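Local coordinates for gala protein type 1, 3 or 4 (Legionella pneumophila subsp. pneumophila, PDB 4XA9) that is a leucine-rich repeat protein that may bind small GTPases and stimulate their GTP hydrolysis, at residues Leu22-Leu27 with Leu50-Ile55. Sequence-based numbering, arbitrary orientation. Where two conformers were deposited one is given.
Sequences LSFLNL and LSHNDI
CG of Phe24 (chi1 -68°) and CG of His52 both stand anti to their own carbonyl carbons, and the two side chains run side by side into an offset stack. The planes are 11° apart and the centroids 4.1 Å; CZ of Phe24 sits over the imidazole, while His52 CB lies over the centre of the phenyl face as a CH-pi contact. Deeper in, Asn53 uses chi1 -77° to turn its amide toward residues 22-27. Asn53 ND2 gives a nearly straight bond to Leu22 O (2.9 Å), in the amide plane, and a second to Leu50 O in its own loop. Asn53 OD1 takes Leu25 N at 2.9 Å and Leu27 N at 3.0 Å, from opposite faces of the carboxamide. Gripped at both ends, this buried amide is held against rotation and ties down the backbone of the preceding loop, as the asparagine of leucine-rich repeats characteristically does. Asp54 N adds a bond to Leu27 O, 2.9 Å long, and a water links Asn26 N with His52 O. Leu22 CD1 meets Leu50 CD2 on the core side, where both leucines pack on Leu35 of helix 32-41. The pattern continues into the next repeat: His52 stacks on His76, and the side-chain nitrogen of Asn77 bonds Leu50 O. Both loops lead from parallel neighbouring strands, 19-21 and 47-49, to helices 32-41 and 57-63.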
ATOM      1  N   LEU A  22      -0.983 -19.421   0.468  1.00 18.34           N
ATOM      2  CA  LEU A  22       0.293 -19.792   1.075  1.00 16.79           C
ATOM      3  C   LEU A  22       1.180 -18.559   1.272  1.00 18.61           C
ATOM      4  O   LEU A  22       2.385 -18.597   1.041  1.00 21.79           O
ATOM      5  CB  LEU A  22       1.013 -20.826   0.212  1.00 14.86           C
ATOM      6  CG  LEU A  22       0.316 -22.169  -0.046  1.00 16.78           C
ATOM      7  CD1 LEU A  22       1.022 -22.920  -1.167  1.00 19.68           C
ATOM      8  CD2 LEU A  22       0.285 -23.020   1.231  1.00 13.25           C
ATOM      9  N   SER A  23       0.570 -17.460   1.694  1.00 16.28           N
ATOM     10  CA  SER A  23       1.316 -16.223   1.891  0.53 18.98           C
ATOM     11  C   SER A  23       2.110 -16.250   3.194  1.00 18.95           C
ATOM     12  O   SER A  23       1.743 -16.938   4.147  1.00 21.02           O
ATOM     13  CB  SER A  23       0.377 -15.012   1.874  0.53 17.10           C
ATOM     14  OG  SER A  23      -0.521 -15.051   2.964  0.53 15.61           O
ATOM     15  N   PHE A  24       3.219 -15.515   3.209  1.00 17.04           N
ATOM     16  CA  PHE A  24       4.069 -15.359   4.395  1.00 20.60           C
ATOM     17  C   PHE A  24       4.619 -16.674   4.960  1.00 23.33           C
ATOM     18  O   PHE A  24       4.642 -16.868   6.177  1.00 20.00           O
ATOM     19  CB  PHE A  24       3.313 -14.612   5.512  1.00 21.24           C
ATOM     20  CG  PHE A  24       3.035 -13.162   5.205  1.00 21.04           C
ATOM     21  CD1 PHE A  24       4.014 -12.198   5.394  1.00 22.42           C
ATOM     22  CD2 PHE A  24       1.788 -12.756   4.756  1.00 22.07           C
ATOM     23  CE1 PHE A  24       3.761 -10.859   5.115  1.00 21.54           C
ATOM     24  CE2 PHE A  24       1.530 -11.417   4.478  1.00 19.30           C
ATOM     25  CZ  PHE A  24       2.520 -10.472   4.661  1.00 19.20           C
ATOM     26  N   LEU A  25       5.085 -17.562   4.086  1.00 21.66           N
ATOM     27  CA  LEU A  25       5.628 -18.842   4.533  1.00 22.77           C
ATOM     28  C   LEU A  25       7.108 -18.974   4.176  1.00 25.45           C
ATOM     29  O   LEU A  25       7.694 -20.038   4.347  1.00 28.56           O
ATOM     30  CB  LEU A  25       4.835 -20.010   3.925  1.00 21.37           C
ATOM     31  CG  LEU A  25       3.389 -20.165   4.400  1.00 23.19           C
ATOM     32  CD1 LEU A  25       2.710 -21.344   3.715  1.00 21.55           C
ATOM     33  CD2 LEU A  25       3.342 -20.332   5.914  1.00 21.80           C
ATOM     34  N   ASN A  26       7.704 -17.885   3.699  1.00 23.77           N
ATOM     35  CA  ASN A  26       9.095 -17.885   3.239  1.00 24.58           C
ATOM     36  C   ASN A  26       9.389 -19.009   2.239  1.00 24.36           C
ATOM     37  O   ASN A  26      10.457 -19.614   2.268  1.00 26.43           O
ATOM     38  CB  ASN A  26      10.055 -17.988   4.431  1.00 26.66           C
ATOM     39  CG  ASN A  26      10.022 -16.748   5.312  1.00 27.96           C
ATOM     40  OD1 ASN A  26      10.581 -15.711   4.961  1.00 29.94           O
ATOM     41  ND2 ASN A  26       9.366 -16.854   6.458  1.00 29.73           N
ATOM     42  N   LEU A  27       8.439 -19.281   1.350  1.00 21.71           N
ATOM     43  CA  LEU A  27       8.636 -20.310   0.331  1.00 22.15           C
ATOM     44  C   LEU A  27       9.739 -19.926  -0.643  1.00 24.10           C
ATOM     45  O   LEU A  27       9.943 -18.744  -0.942  1.00 25.60           O
ATOM     46  CB  LEU A  27       7.344 -20.574  -0.438  1.00 19.83           C
ATOM     47  CG  LEU A  27       6.115 -20.966   0.380  1.00 21.78           C
ATOM     48  CD1 LEU A  27       4.970 -21.314  -0.558  1.00 18.29           C
ATOM     49  CD2 LEU A  27       6.434 -22.127   1.315  1.00 23.44           C
ATOM     50  N   LEU A  50       0.398 -16.882  -3.670  1.00 17.56           N
ATOM     51  CA  LEU A  50       1.773 -17.147  -3.252  1.00 16.08           C
ATOM     52  C   LEU A  50       2.467 -15.879  -2.768  1.00 14.99           C
ATOM     53  O   LEU A  50       3.693 -15.809  -2.742  1.00 14.67           O
ATOM     54  CB  LEU A  50       2.583 -17.753  -4.398  1.00 16.39           C
ATOM     55  CG  LEU A  50       2.139 -19.107  -4.936  1.00 21.53           C
ATOM     56  CD1 LEU A  50       3.056 -19.546  -6.066  1.00 24.76           C
ATOM     57  CD2 LEU A  50       2.132 -20.140  -3.823  1.00 24.44           C
ATOM     58  N   SER A  51       1.684 -14.875  -2.391  1.00 12.66           N
ATOM     59  CA  SER A  51       2.240 -13.557  -2.090  1.00 17.66           C
ATOM     60  C   SER A  51       3.099 -13.564  -0.832  1.00 19.24           C
ATOM     61  O   SER A  51       2.921 -14.409   0.032  1.00 19.59           O
ATOM     62  CB  SER A  51       1.123 -12.524  -1.945  1.00 13.20           C
ATOM     63  OG  SER A  51       0.294 -12.833  -0.838  1.00 17.92           O
ATOM     64  N   HIS A  52       4.037 -12.626  -0.750  1.00 11.85           N
ATOM     65  CA  HIS A  52       4.875 -12.460   0.434  1.00 15.24           C
ATOM     66  C   HIS A  52       5.693 -13.723   0.735  1.00 17.84           C
ATOM     67  O   HIS A  52       5.610 -14.298   1.818  1.00 18.89           O
ATOM     68  CB  HIS A  52       4.026 -12.075   1.649  1.00 15.19           C
ATOM     69  CG  HIS A  52       3.279 -10.782   1.485  1.00 18.26           C
ATOM     70  ND1 HIS A  52       3.865  -9.552   1.698  1.00 17.52           N
ATOM     71  CD2 HIS A  52       1.986 -10.530   1.163  1.00 19.93           C
ATOM     72  CE1 HIS A  52       2.970  -8.599   1.499  1.00 18.29           C
ATOM     73  NE2 HIS A  52       1.821  -9.166   1.178  1.00 16.01           N
ATOM     74  N   ASN A  53       6.480 -14.146  -0.246  1.00 16.31           N
ATOM     75  CA  ASN A  53       7.397 -15.257  -0.069  1.00 16.28           C
ATOM     76  C   ASN A  53       8.736 -14.884  -0.680  1.00 20.01           C
ATOM     77  O   ASN A  53       9.000 -13.697  -0.893  1.00 23.45           O
ATOM     78  CB  ASN A  53       6.818 -16.530  -0.683  1.00 15.12           C
ATOM     79  CG  ASN A  53       5.752 -17.155   0.192  1.00 16.38           C
ATOM     80  OD1 ASN A  53       6.011 -17.489   1.348  1.00 15.40           O
ATOM     81  ND2 ASN A  53       4.541 -17.295  -0.342  1.00 15.18           N
ATOM     82  N   ASP A  54       9.576 -15.875  -0.972  1.00 17.64           N
ATOM     83  CA  ASP A  54      10.929 -15.608  -1.459  1.00 19.85           C
ATOM     84  C   ASP A  54      11.178 -16.245  -2.813  1.00 21.86           C
ATOM     85  O   ASP A  54      12.283 -16.695  -3.108  1.00 24.43           O
ATOM     86  CB  ASP A  54      11.968 -16.119  -0.458  1.00 27.20           C
ATOM     87  CG  ASP A  54      11.832 -15.474   0.905  1.00 31.66           C
ATOM     88  OD1 ASP A  54      11.551 -14.259   0.963  1.00 32.11           O
ATOM     89  OD2 ASP A  54      11.994 -16.187   1.919  1.00 35.71           O
ATOM     90  N   ILE A  55      10.141 -16.296  -3.633  1.00 19.85           N
ATOM     91  CA  ILE A  55      10.226 -16.952  -4.930  1.00 19.08           C
ATOM     92  C   ILE A  55      10.981 -16.081  -5.933  1.00 22.11           C
ATOM     93  O   ILE A  55      10.811 -14.860  -5.954  1.00 21.43           O
ATOM     94  CB  ILE A  55       8.814 -17.279  -5.452  1.00 18.95           C
ATOM     95  CG1 ILE A  55       8.075 -18.143  -4.423  1.00 21.50           C
ATOM     96  CG2 ILE A  55       8.868 -17.958  -6.814  1.00 17.13           C
ATOM     97  CD1 ILE A  55       6.614 -18.366  -4.740  1.00 23.27           C
TER
HETATM   98  O   HOH W   1       7.531 -14.862   3.532  1.00 21.59           O
HETATM   99  O   HOH W   2      13.570 -18.017   2.243  1.00 52.13           O